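Local atomic coordinates of NEDD8-conjugating enzyme UBC12 (Saccharomyces cerevisiae, PDB entry 3O2U), a protein that accepts the ubiquitin-like protein Rub1 (NEDD8) from its E1 as a thioester and catalyses its covalent attachment to other proteins, chiefly the cullin Cdc53. Residues P45-N50 and G137-F142; I69-E74 and Y79-F84; K104-N109 and A156-E161; A167-L172 and G177-V182. All blocks are in the same frame, centred on the assembly; numbering follows the deposited sequence.

Contact 1. Residues P45-N50 and G137-F142; sequences PTVTLN and GLLFLF
L139 and T46 meet with their side chains at about a right angle, the leucine reaching out from its helix and the threonine set across its end. The leucine points CG anti to its own backbone N (chi1 -179°), which brings both methyls out toward the sheet edge. L139 CD2 does most of the touching, 3.8 Å from T46 OG1, while L139 CD1 lies farther off, at 4.2 Å from the same oxygen. That hydroxyl sits between the backbone N and the carbonyl carbon of T46 (chi1 45°), so the helix is faced by the oxygen and not by methyl CG2. What results is van der Waals contact between a polar atom and a methyl group. V47 adds a looser apolar touch, its CG2 lying 4.3 Å from L139 CD2. The backbones stay well apart, with V47 CA and L139 CA 7.7 Å from each other, and only 97 Å² is buried in all. A single leucine therefore bridges from the helix to both the start of the strand and the residue just before it. In the UBC fold the central helix lies across one face of the antiparallel sheet. Here helix 131-143 reaches the edge strand 47-51: L139 also packs on V70 of the adjacent strand 65-70, V47 rests on V68 and on I135 one turn back in the helix, and F142 lies over I82 and F84 of strand 82-87.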
# COMPACT_ATOMS: atom_id res chain seq x y z
N PRO A 45 5.26 -15.99 -4.75
CA PRO A 45 5.47 -16.54 -3.40
C PRO A 45 6.13 -15.52 -2.47
O PRO A 45 6.09 -15.68 -1.25
CB PRO A 45 6.39 -17.74 -3.64
CG PRO A 45 6.17 -18.11 -5.07
CD PRO A 45 5.93 -16.80 -5.78
N THR A 46 6.71 -14.47 -3.04
CA THR A 46 7.36 -13.43 -2.26
C THR A 46 6.38 -12.40 -1.69
O THR A 46 6.78 -11.49 -0.97
CB THR A 46 8.37 -12.68 -3.12
OG1 THR A 46 7.76 -12.40 -4.38
CG2 THR A 46 9.62 -13.54 -3.34
N VAL A 47 5.10 -12.55 -2.02
CA VAL A 47 4.10 -11.63 -1.50
C VAL A 47 2.93 -12.35 -0.88
O VAL A 47 2.30 -13.20 -1.51
CB VAL A 47 3.55 -10.68 -2.57
CG1 VAL A 47 2.48 -9.74 -1.95
CG2 VAL A 47 4.68 -9.85 -3.19
N THR A 48 2.62 -11.99 0.36
CA THR A 48 1.43 -12.53 1.00
C THR A 48 0.50 -11.37 1.38
O THR A 48 0.94 -10.23 1.53
CB THR A 48 1.80 -13.38 2.20
OG1 THR A 48 2.43 -12.56 3.19
CG2 THR A 48 2.77 -14.47 1.78
N LEU A 49 -0.79 -11.66 1.50
CA LEU A 49 -1.79 -10.61 1.68
C LEU A 49 -2.80 -11.06 2.72
O LEU A 49 -3.25 -12.20 2.69
CB LEU A 49 -2.48 -10.31 0.35
CG LEU A 49 -3.48 -9.16 0.35
CD1 LEU A 49 -3.72 -8.63 -1.03
CD2 LEU A 49 -4.80 -9.60 0.97
N ASN A 50 -3.15 -10.16 3.63
CA ASN A 50 -4.16 -10.41 4.66
C ASN A 50 -5.25 -9.38 4.51
O ASN A 50 -4.97 -8.17 4.46
CB ASN A 50 -3.55 -10.29 6.06
CG ASN A 50 -2.50 -11.36 6.32
OD1 ASN A 50 -1.39 -11.06 6.77
ND2 ASN A 50 -2.84 -12.60 6.02
N GLY A 137 4.12 -3.34 -8.00
CA GLY A 137 4.91 -2.12 -7.85
C GLY A 137 5.66 -2.02 -6.54
O GLY A 137 6.81 -1.58 -6.50
N LEU A 138 5.01 -2.44 -5.45
CA LEU A 138 5.65 -2.46 -4.13
C LEU A 138 6.80 -3.48 -4.13
O LEU A 138 7.86 -3.24 -3.59
CB LEU A 138 4.61 -2.78 -3.05
CG LEU A 138 3.54 -1.69 -2.89
CD1 LEU A 138 2.45 -2.08 -1.88
CD2 LEU A 138 4.18 -0.37 -2.51
N LEU A 139 6.57 -4.62 -4.76
CA LEU A 139 7.63 -5.61 -4.85
C LEU A 139 8.83 -5.02 -5.59
O LEU A 139 9.95 -5.02 -5.08
CB LEU A 139 7.12 -6.84 -5.58
CG LEU A 139 8.14 -7.98 -5.73
CD1 LEU A 139 8.74 -8.35 -4.39
CD2 LEU A 139 7.49 -9.19 -6.39
N PHE A 140 8.58 -4.48 -6.78
CA PHE A 140 9.61 -3.94 -7.67
C PHE A 140 10.47 -2.84 -7.03
O PHE A 140 11.62 -2.63 -7.41
CB PHE A 140 8.94 -3.42 -8.95
CG PHE A 140 9.88 -3.21 -10.11
CD1 PHE A 140 10.48 -4.29 -10.74
CD2 PHE A 140 10.15 -1.93 -10.57
CE1 PHE A 140 11.34 -4.09 -11.82
CE2 PHE A 140 11.01 -1.73 -11.65
CZ PHE A 140 11.61 -2.80 -12.27
N LEU A 141 9.91 -2.12 -6.06
CA LEU A 141 10.68 -1.13 -5.31
C LEU A 141 11.89 -1.75 -4.63
O LEU A 141 12.93 -1.11 -4.45
CB LEU A 141 9.81 -0.48 -4.22
CG LEU A 141 8.81 0.64 -4.55
CD1 LEU A 141 8.01 0.95 -3.30
CD2 LEU A 141 9.52 1.89 -5.04
N PHE A 142 11.75 -3.00 -4.21
CA PHE A 142 12.82 -3.67 -3.49
C PHE A 142 13.77 -4.41 -4.43
O PHE A 142 14.92 -4.66 -4.09
CB PHE A 142 12.24 -4.63 -2.45
CG PHE A 142 11.46 -3.92 -1.37
CD1 PHE A 142 10.09 -3.77 -1.47
CD2 PHE A 142 12.12 -3.37 -0.28
CE1 PHE A 142 9.37 -3.10 -0.48
CE2 PHE A 142 11.41 -2.68 0.71
CZ PHE A 142 10.03 -2.53 0.60

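Contact 2. Residues I69-E74 and Y79-F84; sequences IVRPDE and YGSINF
With CG anti to its backbone N (chi1 -171°) and the chain extended to NE, R71 runs along S81 toward Y79; the guanidinium then turns out of line with its chain. Y79 swings its ring to the side of its backbone N (chi1 -63°), and the two planes end up 82° apart. Y79 CD1 lies over one guanidinium face, and R71 NH2 approaches the ring edge in its plane, 3.7 Å from Y79 CD1. Over a ring face of the tyrosine stand P72 O and D73 CA. A water accepts from R71 NE, sits 2.6 Å from S81 OG and reaches Y79 O as well, linking the two arms.

This is the loop end of a beta hairpin between strands 65-70 and 82-87. V70 and I82 form a hydrogen-bonded antiparallel pair, with V70 N to I82 O at 2.9 Å and I82 N to V70 O at 2.8 Å. I69 and N83 make the neighbouring non-hydrogen-bonded pair, their side chains side by side, CG1 of I69 3.8 Å from CB of N83; the amide of N83 is held by K103 and E67. Nearer the turn Y79 N donates to P72 O at 2.7 Å, nearly straight. On the face toward helix 131-143, V70 CG2 touches F84 CE2 at 4.1 Å.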
# COMPACT_ATOMS: atom_id res chain seq x y z
N ILE A 69 2.45 -8.05 2.59
CA ILE A 69 3.77 -8.37 3.13
C ILE A 69 4.74 -8.80 2.02
O ILE A 69 4.57 -9.85 1.41
CB ILE A 69 3.69 -9.49 4.17
CG1 ILE A 69 2.76 -9.08 5.32
CG2 ILE A 69 5.09 -9.82 4.70
CD1 ILE A 69 2.48 -10.19 6.32
N VAL A 70 5.74 -7.97 1.76
CA VAL A 70 6.73 -8.25 0.73
C VAL A 70 7.99 -8.86 1.36
O VAL A 70 8.60 -8.26 2.25
CB VAL A 70 7.07 -6.95 -0.06
CG1 VAL A 70 8.05 -7.23 -1.17
CG2 VAL A 70 5.77 -6.37 -0.65
N ARG A 71 8.34 -10.07 0.91
CA ARG A 71 9.54 -10.78 1.36
C ARG A 71 10.36 -11.21 0.14
O ARG A 71 10.20 -12.33 -0.36
CB ARG A 71 9.16 -12.00 2.20
CG ARG A 71 10.34 -12.70 2.90
CD ARG A 71 9.83 -13.74 3.88
NE ARG A 71 10.90 -14.45 4.59
CZ ARG A 71 11.46 -15.57 4.16
NH1 ARG A 71 11.08 -16.10 3.00
NH2 ARG A 71 12.41 -16.17 4.87
N PRO A 72 11.19 -10.32 -0.38
CA PRO A 72 11.94 -10.56 -1.62
C PRO A 72 12.88 -11.74 -1.44
O PRO A 72 13.39 -11.94 -0.33
CB PRO A 72 12.77 -9.28 -1.78
CG PRO A 72 12.04 -8.26 -1.02
CD PRO A 72 11.44 -8.97 0.15
N ASP A 73 13.12 -12.52 -2.48
CA ASP A 73 14.07 -13.62 -2.35
C ASP A 73 15.36 -13.35 -3.12
O ASP A 73 16.18 -14.25 -3.31
CB ASP A 73 13.45 -14.95 -2.76
CG ASP A 73 13.00 -14.97 -4.21
OD1 ASP A 73 13.13 -13.94 -4.90
OD2 ASP A 73 12.51 -16.03 -4.66
N GLU A 74 15.52 -12.11 -3.57
CA GLU A 74 16.73 -11.65 -4.24
C GLU A 74 16.92 -10.15 -4.00
O GLU A 74 16.02 -9.48 -3.49
CB GLU A 74 16.66 -11.97 -5.75
CG GLU A 74 15.50 -11.29 -6.48
CD GLU A 74 15.44 -11.65 -7.97
OE1 GLU A 74 16.20 -12.54 -8.42
OE2 GLU A 74 14.63 -11.03 -8.69
N TYR A 79 15.12 -11.62 1.72
CA TYR A 79 14.66 -12.29 2.94
C TYR A 79 14.23 -11.38 4.11
O TYR A 79 13.91 -11.87 5.20
CB TYR A 79 15.67 -13.36 3.36
CG TYR A 79 15.74 -14.40 2.28
CD1 TYR A 79 14.81 -15.42 2.22
CD2 TYR A 79 16.70 -14.33 1.27
CE1 TYR A 79 14.84 -16.37 1.23
CE2 TYR A 79 16.74 -15.29 0.26
CZ TYR A 79 15.80 -16.30 0.25
OH TYR A 79 15.81 -17.26 -0.74
N GLY A 80 14.21 -10.07 3.88
CA GLY A 80 13.56 -9.17 4.82
C GLY A 80 12.06 -9.13 4.56
O GLY A 80 11.63 -9.29 3.42
N SER A 81 11.26 -8.91 5.60
CA SER A 81 9.81 -8.81 5.42
C SER A 81 9.31 -7.38 5.65
O SER A 81 9.38 -6.87 6.77
CB SER A 81 9.09 -9.81 6.35
OG SER A 81 9.37 -11.15 5.96
N ILE A 82 8.82 -6.73 4.60
CA ILE A 82 8.30 -5.37 4.72
C ILE A 82 6.80 -5.37 4.53
O ILE A 82 6.31 -5.77 3.49
CB ILE A 82 8.94 -4.41 3.71
CG1 ILE A 82 10.47 -4.49 3.77
CG2 ILE A 82 8.46 -2.98 3.97
CD1 ILE A 82 11.08 -5.59 2.87
N ASN A 83 6.05 -4.99 5.57
CA ASN A 83 4.61 -5.00 5.44
C ASN A 83 4.03 -3.60 5.23
O ASN A 83 4.60 -2.60 5.68
CB ASN A 83 3.92 -5.75 6.60
CG ASN A 83 4.25 -5.17 7.98
OD1 ASN A 83 5.29 -4.55 8.17
ND2 ASN A 83 3.35 -5.39 8.94
N PHE A 84 2.91 -3.55 4.51
CA PHE A 84 2.25 -2.30 4.15
C PHE A 84 0.76 -2.45 4.46
O PHE A 84 0.19 -3.53 4.31
CB PHE A 84 2.35 -2.01 2.64
CG PHE A 84 3.76 -1.84 2.14
CD1 PHE A 84 4.32 -0.57 2.01
CD2 PHE A 84 4.52 -2.94 1.80
CE1 PHE A 84 5.63 -0.41 1.53
CE2 PHE A 84 5.83 -2.79 1.32
CZ PHE A 84 6.38 -1.53 1.19
O HOH W 1 13.74 -14.70 7.14
O HOH W 2 11.63 -12.20 6.56

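Contact 3. Residues K104-N109 and A156-E161; sequences KIFHPN and AKLLCE
The carbonyl oxygen of P108, the residue that packs on A156, is gripped by two backbone N-H groups, those of L151 and N152, which fixes the proline close to the start of helix 153-160. Its ring then lies against the helix: P108 CB is 4.2 Å from A156 CB and 4.0 Å from A156 N, and P108 CG meets L159 CD2 at 4.1 Å. The proline and L159 cross at about a right angle, the leucine methyl coming in from one turn along. F106 makes the second foothold. Its CG is anti to the backbone N (chi1 -165°), carrying the ring out to the helix so that L158 CD1 sits at its edge, near the ring plane, 3.8 Å from F106 CZ. Side chain against side chain, the contact is apolar.

Residues H107, P108 and N109 are the His-Pro-Asn motif of the ubiquitin-conjugating family. H107 faces away from the helix, and its NE2 donates to N109 OD1 at 3.1 Å, bent to 140° and from above the carbonyl plane. N109 ND2 is held by N146 O and D149 O, so both ends of the amide are occupied. The side chain of P108 is about 8 Å from that of C117, the predicted thioester cysteine. F106 also meets Y184 edge-to-face and touches T173 of helix 163-174. Loop 104-109 lies between helix 131-143, where H107 meets F142 edge-to-face, and helix 153-160, whose L158 and L159 pack in turn on F166 of helix 163-174.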
# COMPACT_ATOMS: atom_id res chain seq x y z
N LYS A 104 10.02 0.78 9.84
CA LYS A 104 11.10 1.72 9.57
C LYS A 104 12.16 0.99 8.77
O LYS A 104 12.87 0.10 9.29
CB LYS A 104 11.70 2.23 10.88
CG LYS A 104 10.68 2.83 11.84
CD LYS A 104 11.38 3.63 12.93
CE LYS A 104 10.43 3.96 14.09
NZ LYS A 104 11.17 4.07 15.39
N ILE A 105 12.27 1.33 7.49
CA ILE A 105 13.26 0.66 6.65
C ILE A 105 14.14 1.65 5.88
O ILE A 105 13.74 2.79 5.60
CB ILE A 105 12.62 -0.38 5.69
CG1 ILE A 105 11.83 0.30 4.59
CG2 ILE A 105 11.72 -1.38 6.45
CD1 ILE A 105 11.79 -0.52 3.33
N PHE A 106 15.35 1.21 5.55
CA PHE A 106 16.31 2.05 4.86
C PHE A 106 16.12 1.89 3.35
O PHE A 106 16.64 0.96 2.76
CB PHE A 106 17.72 1.62 5.24
CG PHE A 106 18.78 2.62 4.88
CD1 PHE A 106 18.80 3.87 5.47
CD2 PHE A 106 19.77 2.28 3.96
CE1 PHE A 106 19.79 4.78 5.15
CE2 PHE A 106 20.76 3.20 3.64
CZ PHE A 106 20.76 4.44 4.23
N HIS A 107 15.33 2.77 2.76
CA HIS A 107 15.03 2.67 1.33
C HIS A 107 14.80 4.08 0.77
O HIS A 107 14.12 4.89 1.39
CB HIS A 107 13.77 1.81 1.13
CG HIS A 107 13.46 1.54 -0.31
ND1 HIS A 107 13.64 0.31 -0.88
CD2 HIS A 107 13.01 2.35 -1.29
CE1 HIS A 107 13.29 0.36 -2.16
NE2 HIS A 107 12.91 1.60 -2.43
N PRO A 108 15.40 4.37 -0.39
CA PRO A 108 15.32 5.74 -0.92
C PRO A 108 13.88 6.20 -1.13
O PRO A 108 13.60 7.39 -1.01
CB PRO A 108 16.04 5.64 -2.27
CG PRO A 108 16.19 4.18 -2.55
CD PRO A 108 16.17 3.47 -1.25
N ASN A 109 12.96 5.27 -1.40
CA ASN A 109 11.62 5.66 -1.81
C ASN A 109 10.56 5.59 -0.69
O ASN A 109 9.37 5.81 -0.93
CB ASN A 109 11.20 4.86 -3.05
CG ASN A 109 12.30 4.86 -4.13
OD1 ASN A 109 12.72 3.80 -4.61
ND2 ASN A 109 12.75 6.05 -4.51
N ALA A 156 19.21 7.27 -0.47
CA ALA A 156 19.45 7.73 -1.84
C ALA A 156 20.94 7.99 -2.08
O ALA A 156 21.49 7.59 -3.09
CB ALA A 156 18.62 8.98 -2.16
N LYS A 157 21.59 8.64 -1.12
CA LYS A 157 23.03 8.91 -1.22
C LYS A 157 23.84 7.63 -1.28
O LYS A 157 24.71 7.48 -2.14
CB LYS A 157 23.52 9.76 -0.05
CG LYS A 157 23.03 11.19 -0.08
CD LYS A 157 23.42 11.92 1.20
CE LYS A 157 22.79 13.31 1.28
NZ LYS A 157 22.73 13.80 2.69
N LEU A 158 23.56 6.70 -0.37
CA LEU A 158 24.32 5.45 -0.28
C LEU A 158 24.20 4.57 -1.52
O LEU A 158 25.13 3.85 -1.89
CB LEU A 158 23.89 4.65 0.94
CG LEU A 158 24.88 4.60 2.09
CD1 LEU A 158 24.35 5.38 3.29
CD2 LEU A 158 25.14 3.16 2.47
N LEU A 159 23.03 4.62 -2.15
CA LEU A 159 22.76 3.80 -3.32
C LEU A 159 23.64 4.31 -4.46
O LEU A 159 24.18 3.53 -5.24
CB LEU A 159 21.28 3.86 -3.69
CG LEU A 159 20.78 2.94 -4.81
CD1 LEU A 159 21.25 1.51 -4.60
CD2 LEU A 159 19.27 3.01 -4.91
N CYS A 160 23.79 5.63 -4.54
CA CYS A 160 24.70 6.24 -5.50
C CYS A 160 26.16 5.91 -5.19
O CYS A 160 26.97 5.74 -6.10
CB CYS A 160 24.49 7.75 -5.54
SG CYS A 160 22.82 8.25 -6.04
N GLU A 161 26.48 5.82 -3.90
CA GLU A 161 27.85 5.54 -3.45
C GLU A 161 28.31 4.11 -3.72
O GLU A 161 29.37 3.70 -3.23
CB GLU A 161 27.99 5.83 -1.95
CG GLU A 161 28.54 7.19 -1.60
CD GLU A 161 28.71 7.36 -0.10
OE1 GLU A 161 28.95 6.35 0.58
OE2 GLU A 161 28.60 8.51 0.39

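Contact 4. Residues A167-L172 and G177-V182; sequences AEAVRL and GSIEHV
The flat groups that meet here are peptides: G177 N comes to the carbonyl of L172 tilted 33° from its plane, and L172 CD2 lies 3.4 Å from S178 O, farther along the returning chain. The first pair is a hydrogen bond of 2.9 Å from G177 N to L172 O, somewhat bent at 147°, joining residues five apart as the chain leaves helix 163-174. L172 carries its CG anti to the backbone N (chi1 165°), and this lays the methyls along the returning chain. L172 CD1 comes within 3.6 Å of G177 CA, on the side that a glycine leaves bare, and L172 CD2 reaches I179 CG1 at 4.2 Å. One turn earlier A169 CB meets I179 CD1 at 3.3 Å, tighter than usual for two carbons and therefore doubtful in detail. F106 touches both A169 and I179. A type II' turn from I179 to V182 folds the chain into a small two-stranded sheet. One backbone bond joins the two segments, then, while the side-chain contacts are made by methyl groups, mostly against carbon, with one methyl against the carbonyl oxygen of S178, near the surface of the C-terminal part of the UBC fold.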
# COMPACT_ATOMS: atom_id res chain seq x y z
N ALA A 167 24.51 -2.26 0.04
CA ALA A 167 24.17 -3.61 0.45
C ALA A 167 24.42 -3.84 1.94
O ALA A 167 23.64 -4.49 2.62
CB ALA A 167 24.93 -4.63 -0.37
N GLU A 168 25.53 -3.30 2.44
CA GLU A 168 25.87 -3.51 3.84
C GLU A 168 25.05 -2.61 4.76
O GLU A 168 24.72 -3.01 5.89
CB GLU A 168 27.37 -3.30 4.07
CG GLU A 168 28.23 -4.42 3.50
CD GLU A 168 29.71 -4.20 3.76
OE1 GLU A 168 30.08 -3.09 4.22
OE2 GLU A 168 30.51 -5.13 3.50
N ALA A 169 24.71 -1.42 4.29
CA ALA A 169 23.84 -0.52 5.04
C ALA A 169 22.44 -1.11 5.19
O ALA A 169 21.80 -0.95 6.23
CB ALA A 169 23.77 0.82 4.36
N VAL A 170 21.97 -1.77 4.13
CA VAL A 170 20.65 -2.39 4.14
C VAL A 170 20.64 -3.59 5.08
O VAL A 170 19.72 -3.77 5.88
CB VAL A 170 20.21 -2.80 2.72
CG1 VAL A 170 18.99 -3.69 2.78
CG2 VAL A 170 19.92 -1.55 1.89
N ARG A 171 21.70 -4.40 5.00
CA ARG A 171 21.84 -5.54 5.89
C ARG A 171 21.88 -5.12 7.36
O ARG A 171 21.27 -5.78 8.20
CB ARG A 171 23.09 -6.38 5.54
CG ARG A 171 23.04 -7.04 4.15
CD ARG A 171 24.10 -8.16 3.99
NE ARG A 171 25.39 -7.68 3.46
CZ ARG A 171 25.92 -8.07 2.30
NH1 ARG A 171 25.29 -8.96 1.54
NH2 ARG A 171 27.08 -7.58 1.91
N LEU A 172 22.59 -4.04 7.67
CA LEU A 172 22.63 -3.53 9.05
C LEU A 172 21.26 -3.05 9.52
O LEU A 172 20.80 -3.41 10.61
CB LEU A 172 23.61 -2.36 9.16
CG LEU A 172 23.55 -1.49 10.42
CD1 LEU A 172 23.94 -2.28 11.65
CD2 LEU A 172 24.47 -0.27 10.27
N GLY A 177 19.77 -2.23 13.00
CA GLY A 177 20.86 -1.30 13.24
C GLY A 177 20.52 0.12 12.87
O GLY A 177 19.44 0.40 12.35
N SER A 178 21.45 1.03 13.13
CA SER A 178 21.22 2.45 12.88
C SER A 178 22.16 2.99 11.83
O SER A 178 23.30 2.56 11.73
CB SER A 178 21.40 3.25 14.17
OG SER A 178 20.39 2.94 15.10
N ILE A 179 21.66 3.92 11.03
CA ILE A 179 22.50 4.68 10.13
C ILE A 179 22.28 6.14 10.44
O ILE A 179 21.15 6.58 10.67
CB ILE A 179 22.22 4.36 8.66
CG1 ILE A 179 22.89 3.04 8.28
CG2 ILE A 179 22.74 5.48 7.77
CD1 ILE A 179 22.51 2.50 6.94
N GLU A 180 23.38 6.90 10.43
CA GLU A 180 23.39 8.21 11.05
C GLU A 180 22.86 8.01 12.47
O GLU A 180 23.42 7.23 13.23
CB GLU A 180 22.56 9.22 10.25
CG GLU A 180 23.12 9.49 8.84
CD GLU A 180 24.50 10.14 8.85
OE1 GLU A 180 24.65 11.21 9.48
OE2 GLU A 180 25.43 9.60 8.21
N HIS A 181 21.77 8.67 12.82
CA HIS A 181 21.26 8.50 14.18
C HIS A 181 19.82 7.99 14.23
O HIS A 181 19.13 8.14 15.24
CB HIS A 181 21.41 9.79 14.98
CG HIS A 181 22.84 10.19 15.22
ND1 HIS A 181 23.69 10.55 14.19
CD2 HIS A 181 23.56 10.27 16.35
CE1 HIS A 181 24.87 10.84 14.70
NE2 HIS A 181 24.83 10.68 16.00
N VAL A 182 19.38 7.37 13.15
CA VAL A 182 18.05 6.79 13.13
C VAL A 182 18.11 5.27 13.19
O VAL A 182 18.90 4.63 12.48
CB VAL A 182 17.19 7.33 11.96
CG1 VAL A 182 18.04 8.15 11.02
CG2 VAL A 182 16.45 6.21 11.23

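In the fold
Contacts 1 and 2 share the four-stranded antiparallel sheet, their centres about 7 Å apart; strands 47-51 and 65-70 are neighbours, and along the chain contact 2 is nested inside the loop closed by contact 1. Contact 3 lies about 19 Å from contact 1 and crosses it in sequence, since loop 104-109 comes before helix 131-143 and helix 153-160 after it. Contact 4 follows in series, about 10 Å from contact 3, and the two meet where helices 153-160 and 163-174 pack. Contacts 1 and 4 do not touch. Between the sheet and the C-terminal helices stands the His-Pro-Asn loop, so this loop near the predicted catalytic cysteine touches both helix 131-143 and the C-terminal helices.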